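Local structure of 3-oxoadipate enol-lactonase (Burkholderia xenovorans, 2XUA) at residues Q77-V82 / V107-R112; G84-L89 / A114-R119; K141-G146 / N189-D194; A220-G225 / Y237-A242. The protein probably hydrolyses the enol-lactone of 3-oxoadipate, a ring-opening step of aromatic (catechol) catabolism, using an alpha/beta-hydrolase fold with a helical cap. All blocks are in the same frame, centred on the assembly; numbering follows the deposited sequence.

Contact 1: residues Q77-V82 / V107-R112; sequences QLTGDV and VALAAR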
loop_
_atom_site.group_PDB
_atom_site.type_symbol
_atom_site.label_atom_id
_atom_site.label_comp_id
_atom_site.label_asym_id
_atom_site.label_seq_id
_atom_site.Cartn_x
_atom_site.Cartn_y
_atom_site.Cartn_z
ATOM N N GLN B 77 -22.140 12.278 -5.153
ATOM C CA GLN B 77 -21.835 10.871 -5.244
ATOM C C GLN B 77 -20.836 10.540 -4.094
ATOM O O GLN B 77 -20.956 9.519 -3.390
ATOM C CB GLN B 77 -21.218 10.487 -6.576
ATOM C CG GLN B 77 -22.256 10.195 -7.706
ATOM C CD GLN B 77 -21.599 10.258 -9.054
ATOM O OE1 GLN B 77 -20.602 10.959 -9.211
ATOM N NE2 GLN B 77 -22.130 9.509 -10.036
ATOM N N LEU B 78 -19.866 11.412 -3.914
ATOM C CA LEU B 78 -18.826 11.168 -2.911
ATOM C C LEU B 78 -19.371 11.141 -1.503
ATOM O O LEU B 78 -18.922 10.346 -0.672
ATOM C CB LEU B 78 -17.659 12.157 -3.053
ATOM C CG LEU B 78 -16.925 12.224 -4.403
ATOM C CD1 LEU B 78 -16.010 13.416 -4.327
ATOM C CD2 LEU B 78 -16.107 10.954 -4.740
ATOM N N THR B 79 -20.315 12.007 -1.208
ATOM C CA THR B 79 -20.918 12.037 0.096
ATOM C C THR B 79 -21.763 10.755 0.297
ATOM O O THR B 79 -21.713 10.128 1.370
ATOM C CB THR B 79 -21.754 13.302 0.270
ATOM O OG1 THR B 79 -20.915 14.453 0.145
ATOM C CG2 THR B 79 -22.334 13.411 1.688
ATOM N N GLY B 80 -22.513 10.379 -0.736
ATOM C CA GLY B 80 -23.408 9.245 -0.688
ATOM C C GLY B 80 -22.655 7.922 -0.604
ATOM O O GLY B 80 -23.151 6.923 -0.058
ATOM N N ASP B 81 -21.442 7.929 -1.146
ATOM C CA ASP B 81 -20.559 6.811 -0.993
ATOM C C ASP B 81 -20.272 6.568 0.503
ATOM O O ASP B 81 -20.354 5.426 0.935
ATOM C CB ASP B 81 -19.279 7.040 -1.784
ATOM C CG ASP B 81 -19.489 6.868 -3.264
ATOM O OD1 ASP B 81 -20.621 6.492 -3.710
ATOM O OD2 ASP B 81 -18.521 7.043 -4.000
ATOM N N VAL B 82 -19.951 7.614 1.259
ATOM C CA VAL B 82 -19.576 7.500 2.710
ATOM C C VAL B 82 -20.802 7.006 3.408
ATOM O O VAL B 82 -20.772 5.985 4.090
ATOM C CB VAL B 82 -19.129 8.844 3.348
ATOM C CG1 VAL B 82 -18.890 8.684 4.907
ATOM C CG2 VAL B 82 -17.827 9.353 2.702
ATOM N N VAL B 107 -16.735 18.437 4.733
ATOM C CA VAL B 107 -17.567 19.655 4.789
ATOM C C VAL B 107 -18.975 19.335 4.312
ATOM O O VAL B 107 -19.913 19.709 4.992
ATOM C CB VAL B 107 -16.958 20.843 3.955
ATOM C CG1 VAL B 107 -17.952 22.002 3.830
ATOM C CG2 VAL B 107 -15.623 21.258 4.557
ATOM N N ALA B 108 -19.143 18.657 3.174
ATOM C CA ALA B 108 -20.481 18.272 2.699
ATOM C C ALA B 108 -21.254 17.413 3.720
ATOM O O ALA B 108 -22.488 17.591 3.933
ATOM C CB ALA B 108 -20.417 17.566 1.420
ATOM N N LEU B 109 -20.544 16.458 4.316
ATOM C CA LEU B 109 -21.138 15.521 5.239
ATOM C C LEU B 109 -21.566 16.278 6.476
ATOM O O LEU B 109 -22.724 16.141 6.891
ATOM C CB LEU B 109 -20.119 14.442 5.588
ATOM C CG LEU B 109 -20.186 12.983 5.181
ATOM C CD1 LEU B 109 -21.362 12.443 4.385
ATOM C CD2 LEU B 109 -18.808 12.460 4.684
ATOM N N ALA B 110 -20.687 17.101 7.050
ATOM C CA ALA B 110 -21.042 17.843 8.241
ATOM C C ALA B 110 -22.170 18.870 8.037
ATOM O O ALA B 110 -22.860 19.167 9.004
ATOM C CB ALA B 110 -19.835 18.528 8.880
ATOM N N ALA B 111 -22.282 19.426 6.820
ATOM C CA ALA B 111 -23.281 20.440 6.477
ATOM C C ALA B 111 -24.649 19.834 6.179
ATOM O O ALA B 111 -25.683 20.344 6.613
ATOM C CB ALA B 111 -22.786 21.251 5.233
ATOM N N ARG B 112 -24.639 18.772 5.386
ATOM C CA ARG B 112 -25.842 18.193 4.868
ATOM C C ARG B 112 -26.213 16.934 5.688
ATOM O O ARG B 112 -27.294 16.422 5.503
ATOM C CB ARG B 112 -25.672 17.814 3.392
ATOM C CG ARG B 112 -25.151 18.945 2.458
ATOM C CD ARG B 112 -24.728 18.374 1.142
ATOM N NE ARG B 112 -24.245 19.423 0.256
ATOM C CZ ARG B 112 -23.959 19.297 -1.034
ATOM N NH1 ARG B 112 -24.101 18.148 -1.682
ATOM N NH2 ARG B 112 -23.539 20.361 -1.696
#
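At Thr79 a chi1 of -61° directs CG2 toward Leu109 and leaves OG1 beside the backbone nitrogen, facing Ala108; at Val82, CG1 lies anti to the backbone N and reaches the same leucine. The two residues stand one helical turn apart on helix 75-88, so they form a single apolar strip. Leu109 CD2 sits across that strip from Val82 and touches both of its branches, CG1 and CG2, at 3.8 Å each. Thr79 and Leu109 run antiparallel alongside each other, but the leucine rotamer is irregular and the contact of Thr79 CG2 with Leu109 CD1 is doubtful as modelled. Thr79 OG1 rests 3.4 Å from Ala108 CB, the small residue that admits it. The axes of segments 77-82 and 107-112 pass 9.8 Å apart at a crossing angle of -75°. Both belong to helices of the alpha/beta-hydrolase core, and Phe96 of strand 94-99 underlies them, touching Val82 and Leu109 alike. The hydroxyl of Thr79 is hydrogen-bonded to Ile75 O, back along its own helix. A threonine whose polar end is satisfied locally can thus serve a buried interface otherwise made of methyl groups, held by dispersion and exclusion of water.

Contact 2: residues G84-L89 / A114-R119; sequences GLMDTL and ADRIER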
loop_
_atom_site.group_PDB
_atom_site.type_symbol
_atom_site.label_atom_id
_atom_site.label_comp_id
_atom_site.label_asym_id
_atom_site.label_seq_id
_atom_site.Cartn_x
_atom_site.Cartn_y
_atom_site.Cartn_z
ATOM N N GLY B 84 -23.533 5.375 2.275
ATOM C CA GLY B 84 -23.896 4.019 1.913
ATOM C C GLY B 84 -22.977 2.982 2.537
ATOM O O GLY B 84 -23.435 1.909 3.013
ATOM N N LEU B 85 -21.671 3.293 2.561
ATOM C CA LEU B 85 -20.725 2.462 3.323
ATOM C C LEU B 85 -21.076 2.376 4.811
ATOM O O LEU B 85 -21.103 1.278 5.392
ATOM C CB LEU B 85 -19.294 3.020 3.137
ATOM C CG LEU B 85 -18.152 2.172 3.724
ATOM C CD1 LEU B 85 -18.131 0.729 3.202
ATOM C CD2 LEU B 85 -16.776 2.852 3.461
HETATM N N MSE B 86 -21.280 3.536 5.457
HETATM C CA MSE B 86 -21.725 3.535 6.859
HETATM C C MSE B 86 -22.999 2.736 7.061
HETATM O O MSE B 86 -23.092 1.876 7.956
HETATM C CB MSE B 86 -21.940 4.951 7.321
HETATM C CG MSE B 86 -20.642 5.605 7.671
HETATM SE SE MSE B 86 -20.912 7.508 7.864
HETATM C CE MSE B 86 -21.977 7.477 9.520
ATOM N N ASP B 87 -23.975 2.989 6.188
ATOM C CA ASP B 87 -25.251 2.271 6.246
ATOM C C ASP B 87 -25.067 0.760 6.151
ATOM O O ASP B 87 -25.650 -0.009 6.948
ATOM C CB ASP B 87 -26.159 2.753 5.103
ATOM C CG ASP B 87 -26.770 4.125 5.374
ATOM O OD1 ASP B 87 -26.643 4.679 6.492
ATOM O OD2 ASP B 87 -27.391 4.659 4.442
ATOM N N THR B 88 -24.254 0.340 5.190
ATOM C CA THR B 88 -23.876 -1.077 4.964
ATOM C C THR B 88 -23.288 -1.701 6.215
ATOM O O THR B 88 -23.574 -2.858 6.510
ATOM C CB THR B 88 -22.826 -1.273 3.813
ATOM O OG1 THR B 88 -23.416 -0.928 2.554
ATOM C CG2 THR B 88 -22.389 -2.719 3.710
ATOM N N LEU B 89 -22.433 -0.946 6.909
ATOM C CA LEU B 89 -21.796 -1.420 8.172
ATOM C C LEU B 89 -22.629 -1.198 9.444
ATOM O O LEU B 89 -22.216 -1.526 10.534
ATOM C CB LEU B 89 -20.370 -0.851 8.284
ATOM C CG LEU B 89 -19.466 -1.177 7.102
ATOM C CD1 LEU B 89 -18.160 -0.392 7.225
ATOM C CD2 LEU B 89 -19.136 -2.689 6.993
ATOM N N ALA B 114 -25.389 16.446 9.516
ATOM C CA ALA B 114 -24.941 16.645 10.885
ATOM C C ALA B 114 -25.312 15.478 11.830
ATOM O O ALA B 114 -24.595 15.186 12.794
ATOM C CB ALA B 114 -25.486 17.907 11.414
ATOM N N ASP B 115 -26.445 14.840 11.567
ATOM C CA ASP B 115 -26.922 13.763 12.484
ATOM C C ASP B 115 -26.111 12.454 12.317
ATOM O O ASP B 115 -26.037 11.651 13.251
ATOM C CB ASP B 115 -28.398 13.443 12.237
ATOM C CG ASP B 115 -28.660 13.062 10.812
ATOM O OD1 ASP B 115 -27.786 13.338 9.973
ATOM O OD2 ASP B 115 -29.724 12.482 10.517
ATOM N N ARG B 116 -25.566 12.262 11.111
ATOM C CA ARG B 116 -24.581 11.202 10.837
ATOM C C ARG B 116 -23.148 11.469 11.375
ATOM O O ARG B 116 -22.301 10.536 11.381
ATOM C CB ARG B 116 -24.556 10.888 9.341
ATOM C CG ARG B 116 -25.881 10.431 8.711
ATOM C CD ARG B 116 -26.529 9.230 9.515
ATOM N NE ARG B 116 -25.838 7.932 9.411
ATOM C CZ ARG B 116 -25.858 7.106 8.373
ATOM N NH1 ARG B 116 -25.233 5.928 8.457
ATOM N NH2 ARG B 116 -26.514 7.402 7.224
ATOM N N ILE B 117 -22.856 12.704 11.812
ATOM C CA ILE B 117 -21.467 13.135 12.113
ATOM C C ILE B 117 -21.265 13.545 13.565
ATOM O O ILE B 117 -22.055 14.318 14.108
ATOM C CB ILE B 117 -20.999 14.310 11.125
ATOM C CG1 ILE B 117 -20.965 13.875 9.673
ATOM C CG2 ILE B 117 -19.649 14.879 11.535
ATOM C CD1 ILE B 117 -20.147 12.591 9.313
ATOM N N GLU B 118 -20.216 13.083 14.240
ATOM C CA GLU B 118 -19.971 13.565 15.600
ATOM C C GLU B 118 -19.096 14.804 15.589
ATOM O O GLU B 118 -19.529 15.859 15.996
ATOM C CB GLU B 118 -19.430 12.460 16.516
ATOM C CG GLU B 118 -18.861 12.899 17.838
ATOM C CD GLU B 118 -19.751 12.576 19.010
ATOM O OE1 GLU B 118 -20.039 11.362 19.217
ATOM O OE2 GLU B 118 -20.130 13.523 19.755
ATOM N N ARG B 119 -17.842 14.650 15.172
ATOM C CA ARG B 119 -16.835 15.723 15.148
ATOM C C ARG B 119 -16.096 15.570 13.808
ATOM O O ARG B 119 -16.039 14.444 13.193
ATOM C CB ARG B 119 -15.867 15.689 16.354
ATOM C CG ARG B 119 -16.458 15.993 17.715
ATOM C CD ARG B 119 -15.404 16.382 18.768
ATOM N NE ARG B 119 -16.055 17.113 19.871
ATOM C CZ ARG B 119 -15.509 18.080 20.636
ATOM N NH1 ARG B 119 -14.233 18.452 20.489
ATOM N NH2 ARG B 119 -16.257 18.673 21.583
#
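The carboxylate of Asp87 and the guanidinium of Arg116 have nearly parallel planes, only 3° apart, although the two side chains approach at about a right angle. This is not the paired, two-oxygen form of the salt bridge. A single oxygen, Asp87 OD1, faces the fork of the arginine, 2.7 Å from Arg116 NH1 and 2.8 Å from Arg116 NH2. It stands at the guanidinium edge, tilted 21° from that plane as seen from NH1, which meets it nearly in line with its C-O bond. Both bonds are bent, with 133° at NH1, and the one from NH2 is weak. Met86, a selenomethionine, runs counter to Arg116: its CB lies obliquely 3.6 Å from Arg116 NH1, while the bend at chi3 brings its CE to 3.6 Å from the carbonyl oxygen Arg116 O. In the alpha/beta-hydrolase fold this joins the last turn of helix 75-88 to the entrance of strand 117-123, which runs beside strand 94-99 in the central sheet. The bends in the arginine chain, at chi2 and chi3, curl it back so that it also reaches the link between helix 75-88 and strand 94-99: NH1 donates to Ile91 O and NE to Ala92 O. One carboxylate and two loop carbonyls thus surround the positive group and would probably stabilise its charge.

Contact 3: residues K141-G146 / N189-D194; sequences KARTEG and NCEAID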
loop_
_atom_site.group_PDB
_atom_site.type_symbol
_atom_site.label_atom_id
_atom_site.label_comp_id
_atom_site.label_asym_id
_atom_site.label_seq_id
_atom_site.Cartn_x
_atom_site.Cartn_y
_atom_site.Cartn_z
ATOM N N LYS B 141 -4.901 15.995 -19.000
ATOM C CA LYS B 141 -3.616 15.341 -18.937
ATOM C C LYS B 141 -3.777 13.893 -18.450
ATOM O O LYS B 141 -3.185 12.977 -19.020
ATOM C CB LYS B 141 -2.661 16.115 -18.047
ATOM C CG LYS B 141 -1.197 15.725 -18.267
ATOM C CD LYS B 141 -0.225 16.480 -17.352
ATOM C CE LYS B 141 1.201 16.413 -17.957
ATOM N NZ LYS B 141 1.519 17.656 -18.742
ATOM N N ALA B 142 -4.599 13.688 -17.424
ATOM C CA ALA B 142 -4.698 12.357 -16.860
ATOM C C ALA B 142 -5.273 11.449 -17.928
ATOM O O ALA B 142 -4.733 10.355 -18.168
ATOM C CB ALA B 142 -5.554 12.376 -15.633
ATOM N N ARG B 143 -6.380 11.925 -18.557
ATOM C CA ARG B 143 -7.143 11.135 -19.548
ATOM C C ARG B 143 -6.399 10.824 -20.834
ATOM O O ARG B 143 -6.580 9.746 -21.404
ATOM C CB ARG B 143 -8.527 11.781 -19.876
ATOM C CG ARG B 143 -9.471 11.695 -18.704
ATOM C CD ARG B 143 -10.984 11.740 -19.030
ATOM N NE ARG B 143 -11.449 13.057 -18.723
ATOM C CZ ARG B 143 -12.394 13.381 -17.860
ATOM N NH1 ARG B 143 -13.105 12.496 -17.158
ATOM N NH2 ARG B 143 -12.639 14.645 -17.748
ATOM N N THR B 144 -5.500 11.719 -21.258
ATOM C CA THR B 144 -4.882 11.614 -22.596
ATOM C C THR B 144 -3.433 11.273 -22.567
ATOM O O THR B 144 -2.844 10.941 -23.608
ATOM C CB THR B 144 -5.060 12.913 -23.428
ATOM O OG1 THR B 144 -4.327 13.987 -22.842
ATOM C CG2 THR B 144 -6.538 13.301 -23.460
ATOM N N GLU B 145 -2.841 11.327 -21.380
ATOM C CA GLU B 145 -1.392 11.090 -21.238
ATOM C C GLU B 145 -1.073 10.085 -20.110
ATOM O O GLU B 145 0.025 9.517 -20.071
ATOM C CB GLU B 145 -0.637 12.404 -20.982
ATOM C CG GLU B 145 -0.543 13.329 -22.146
ATOM C CD GLU B 145 0.307 14.541 -21.830
ATOM O OE1 GLU B 145 -0.071 15.648 -22.234
ATOM O OE2 GLU B 145 1.331 14.396 -21.137
ATOM N N GLY B 146 -2.038 9.836 -19.225
ATOM C CA GLY B 146 -1.860 8.831 -18.178
ATOM C C GLY B 146 -1.146 9.417 -16.960
ATOM O O GLY B 146 -0.808 10.588 -16.927
ATOM N N ASN B 189 -12.815 12.580 -10.592
ATOM C CA ASN B 189 -12.727 13.207 -9.266
ATOM C C ASN B 189 -12.221 14.618 -9.427
ATOM O O ASN B 189 -12.677 15.531 -8.722
ATOM C CB ASN B 189 -11.834 12.362 -8.336
ATOM C CG ASN B 189 -12.594 11.160 -7.763
ATOM O OD1 ASN B 189 -13.518 11.353 -7.010
ATOM N ND2 ASN B 189 -12.250 9.955 -8.156
ATOM N N CYS B 190 -11.330 14.849 -10.382
ATOM C CA CYS B 190 -10.964 16.242 -10.669
ATOM C C CYS B 190 -12.202 17.092 -10.927
ATOM O O CYS B 190 -12.360 18.174 -10.361
ATOM C CB CYS B 190 -10.059 16.306 -11.901
ATOM S SG CYS B 190 -8.392 15.639 -11.641
ATOM N N GLU B 191 -13.074 16.547 -11.779
ATOM C CA GLU B 191 -14.343 17.169 -12.128
ATOM C C GLU B 191 -15.205 17.394 -10.901
ATOM O O GLU B 191 -15.655 18.535 -10.646
ATOM C CB GLU B 191 -15.035 16.352 -13.230
ATOM C CG GLU B 191 -14.312 16.571 -14.550
ATOM C CD GLU B 191 -14.586 15.521 -15.659
ATOM O OE1 GLU B 191 -14.937 14.352 -15.386
ATOM O OE2 GLU B 191 -14.339 15.874 -16.829
ATOM N N ALA B 192 -15.349 16.349 -10.066
ATOM C CA ALA B 192 -16.086 16.550 -8.821
ATOM C C ALA B 192 -15.619 17.680 -7.932
ATOM O O ALA B 192 -16.455 18.411 -7.357
ATOM C CB ALA B 192 -16.210 15.223 -7.992
ATOM N N ILE B 193 -14.301 17.734 -7.671
ATOM C CA ILE B 193 -13.751 18.735 -6.780
ATOM C C ILE B 193 -13.951 20.146 -7.428
ATOM O O ILE B 193 -14.323 21.107 -6.753
ATOM C CB ILE B 193 -12.256 18.458 -6.535
ATOM C CG1 ILE B 193 -12.057 17.081 -5.814
ATOM C CG2 ILE B 193 -11.605 19.610 -5.822
ATOM C CD1 ILE B 193 -10.699 16.437 -6.224
ATOM N N ASP B 194 -13.694 20.242 -8.730
ATOM C CA ASP B 194 -13.748 21.576 -9.409
ATOM C C ASP B 194 -15.172 22.135 -9.326
ATOM O O ASP B 194 -15.368 23.347 -9.145
ATOM C CB ASP B 194 -13.288 21.444 -10.895
ATOM C CG ASP B 194 -13.072 22.817 -11.577
ATOM O OD1 ASP B 194 -12.725 23.792 -10.888
ATOM O OD2 ASP B 194 -13.245 22.911 -12.807
#
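Arg143 and Glu191 meet through their charged ends, in a salt bridge between two helices of the cap, the helical insertion that lies between strands 117-123 and 209-214 of the alpha/beta-hydrolase core. The bond of acceptable geometry runs from Arg143 NH1 to Glu191 OE1, 3.2 Å long with an angle of 154° at the hydrogen. The acceptor lies in the guanidinium plane, but the donor comes to OE1 from above the carboxylate, 40° out of its plane. The two flat groups are accordingly inclined to each other instead of lying side by side. The carboxylate stands at the edge of the guanidinium; the modelled approach of NH2 to OE2 is implausibly tight, and that half of the pair is doubtful. A bend in the arginine chain (chi3 -102°) turns the guanidinium toward Glu191. The Glu191 side chain is extended beyond CG, carrying its carboxylate out to the arginine; it also touches Pro72. Further inward, Cys190 packs on Arg138, a residue of the laevulinic acid pocket, although Glu191 itself is about 13 Å from that ligand. Glu184, on the same helix as Glu191, forms a second salt bridge with the arginine, which would help balance the negative charge gathered there: one nitrogen, Arg143 NH1, is shared between Glu191 OE1 and Glu184 OE1.

Contact 4: residues A220-G225 / Y237-A242; sequences ATPAQG and YVELDA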
loop_
_atom_site.group_PDB
_atom_site.type_symbol
_atom_site.label_atom_id
_atom_site.label_comp_id
_atom_site.label_asym_id
_atom_site.label_seq_id
_atom_site.Cartn_x
_atom_site.Cartn_y
_atom_site.Cartn_z
ATOM N N ALA B 220 -3.933 23.426 -1.096
ATOM C CA ALA B 220 -4.989 23.945 -0.217
ATOM C C ALA B 220 -4.236 24.761 0.787
ATOM O O ALA B 220 -3.408 24.233 1.549
ATOM C CB ALA B 220 -5.761 22.744 0.457
ATOM N N THR B 221 -4.490 26.076 0.829
ATOM C CA THR B 221 -3.617 26.974 1.559
ATOM C C THR B 221 -4.041 27.172 3.008
ATOM O O THR B 221 -5.243 27.009 3.331
ATOM C CB THR B 221 -3.602 28.373 0.841
ATOM O OG1 THR B 221 -4.867 28.976 0.984
ATOM C CG2 THR B 221 -3.439 28.222 -0.645
ATOM N N PRO B 222 -3.094 27.587 3.874
ATOM C CA PRO B 222 -3.411 28.060 5.252
ATOM C C PRO B 222 -4.560 29.097 5.247
ATOM O O PRO B 222 -5.570 28.939 5.973
ATOM C CB PRO B 222 -2.096 28.644 5.739
ATOM C CG PRO B 222 -1.027 27.886 4.891
ATOM C CD PRO B 222 -1.657 27.630 3.576
ATOM N N ALA B 223 -4.470 30.097 4.354
ATOM C CA ALA B 223 -5.500 31.124 4.242
ATOM C C ALA B 223 -6.889 30.487 4.008
ATOM O O ALA B 223 -7.916 30.875 4.578
ATOM C CB ALA B 223 -5.147 32.099 3.075
ATOM N N GLN B 224 -6.946 29.478 3.188
ATOM C CA GLN B 224 -8.228 28.851 2.994
ATOM C C GLN B 224 -8.720 28.040 4.200
ATOM O O GLN B 224 -9.945 27.817 4.359
ATOM C CB GLN B 224 -8.154 27.935 1.796
ATOM C CG GLN B 224 -7.998 28.697 0.440
ATOM C CD GLN B 224 -7.841 27.706 -0.731
ATOM O OE1 GLN B 224 -6.944 26.888 -0.735
ATOM N NE2 GLN B 224 -8.711 27.803 -1.714
ATOM N N GLY B 225 -7.745 27.553 4.957
ATOM C CA GLY B 225 -7.905 26.777 6.172
ATOM C C GLY B 225 -8.528 27.655 7.243
ATOM O O GLY B 225 -9.509 27.271 7.850
ATOM N N TYR B 237 -8.506 25.991 14.505
ATOM C CA TYR B 237 -7.536 25.958 13.382
ATOM C C TYR B 237 -6.146 25.539 13.909
ATOM O O TYR B 237 -5.716 26.034 14.903
ATOM C CB TYR B 237 -7.481 27.315 12.620
ATOM C CG TYR B 237 -6.387 27.345 11.570
ATOM C CD1 TYR B 237 -6.595 26.814 10.274
ATOM C CD2 TYR B 237 -5.132 27.873 11.877
ATOM C CE1 TYR B 237 -5.573 26.823 9.314
ATOM C CE2 TYR B 237 -4.113 27.907 10.940
ATOM C CZ TYR B 237 -4.317 27.370 9.667
ATOM O OH TYR B 237 -3.270 27.423 8.769
ATOM N N VAL B 238 -5.486 24.604 13.250
ATOM C CA VAL B 238 -4.123 24.186 13.638
ATOM C C VAL B 238 -3.284 24.054 12.363
ATOM O O VAL B 238 -3.704 23.457 11.377
ATOM C CB VAL B 238 -4.077 22.792 14.396
ATOM C CG1 VAL B 238 -2.661 22.368 14.644
ATOM C CG2 VAL B 238 -4.766 22.837 15.760
ATOM N N GLU B 239 -2.082 24.607 12.392
ATOM C CA GLU B 239 -1.260 24.667 11.223
ATOM C C GLU B 239 0.005 23.878 11.522
ATOM O O GLU B 239 0.630 24.065 12.551
ATOM C CB GLU B 239 -0.961 26.141 10.833
ATOM C CG GLU B 239 -0.135 26.266 9.593
ATOM C CD GLU B 239 0.009 27.723 9.143
ATOM O OE1 GLU B 239 -0.986 28.450 9.188
ATOM O OE2 GLU B 239 1.118 28.122 8.768
ATOM N N LEU B 240 0.333 22.949 10.639
ATOM C CA LEU B 240 1.480 22.112 10.812
ATOM C C LEU B 240 2.566 22.483 9.826
ATOM O O LEU B 240 2.263 22.911 8.722
ATOM C CB LEU B 240 1.073 20.652 10.568
ATOM C CG LEU B 240 0.009 20.060 11.477
ATOM C CD1 LEU B 240 -0.289 18.619 10.933
ATOM C CD2 LEU B 240 0.509 20.004 12.943
ATOM N N ASP B 241 3.813 22.316 10.242
ATOM C CA ASP B 241 4.974 22.546 9.375
ATOM C C ASP B 241 5.142 21.475 8.290
ATOM O O ASP B 241 6.090 20.683 8.312
ATOM C CB ASP B 241 6.256 22.661 10.200
ATOM C CG ASP B 241 7.461 23.195 9.369
ATOM O OD1 ASP B 241 7.333 23.554 8.179
ATOM O OD2 ASP B 241 8.533 23.258 9.941
ATOM N N ALA B 242 4.228 21.509 7.326
ATOM C CA ALA B 242 4.181 20.494 6.308
ATOM C C ALA B 242 3.567 21.095 5.058
ATOM O O ALA B 242 3.103 22.236 5.053
ATOM C CB ALA B 242 3.365 19.271 6.815
#
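The Tyr237 ring meets bare backbone obliquely: CD1 and CE1 both lie 3.7 Å from Gly225 C, an approach possible because Gly225 has no side chain; a CB there would point toward the ring and clash with Tyr237 CE1. The two residues belong to the last beta-alpha-beta unit of the hydrolase sheet, in which helix 222-231 connects strand 209-214 to the edge strand 236-240. With its CG anti to the backbone N (chi1 174°), Tyr237 extends from the strand toward the first turn of that helix, and its OH reaches 3.5 Å from Pro222 CB. The same CB is met by Glu239 OE1 at 3.6 Å, so the proline ring packs beside a polar pair. That pair is internal to the strand: the hydroxyl of Tyr237 donates to Glu239 OE1 over 2.5 Å, reaching the carboxylate on its anti side, 27° out of its plane. The bond ties together two residues on the same face of the strand and fixes the end of the phenol. Ala220 N, just upstream of the helix, is bonded to Asp217, probably the acid of the Ser-His-Asp triad. Thr221 and Gln224 form a capping box, with Gln224 N donating to Thr221 OG1 at 3.1 Å and Thr221 N donating to Gln224 OE1 at 3.0 Å, on an in-plane lone pair.

Overall arrangement
Contacts 1 and 2 interlock: their segments alternate along the chain, they share helix 75-88, and their centres lie 9 Å apart, with Ile117 packing on Leu109 and Ala110. Together they fasten that helix to helix 101-112 and to the start of strand 117-123. Contact 3 comes next in sequence, within the cap, its centre 21 Å from that of contact 1; Leu78 touches Asn189 and Ala192, a point where core and cap meet. Contact 4 closes the series on edge strand 236-240 of the sheet that contact 2 also reaches, at strand 117-123, with 27 Å between their centres. Contacts 1, 2 and 4 thus lie in the core, and contact 3 in the cap, which contributes residues to the laevulinic acid pocket.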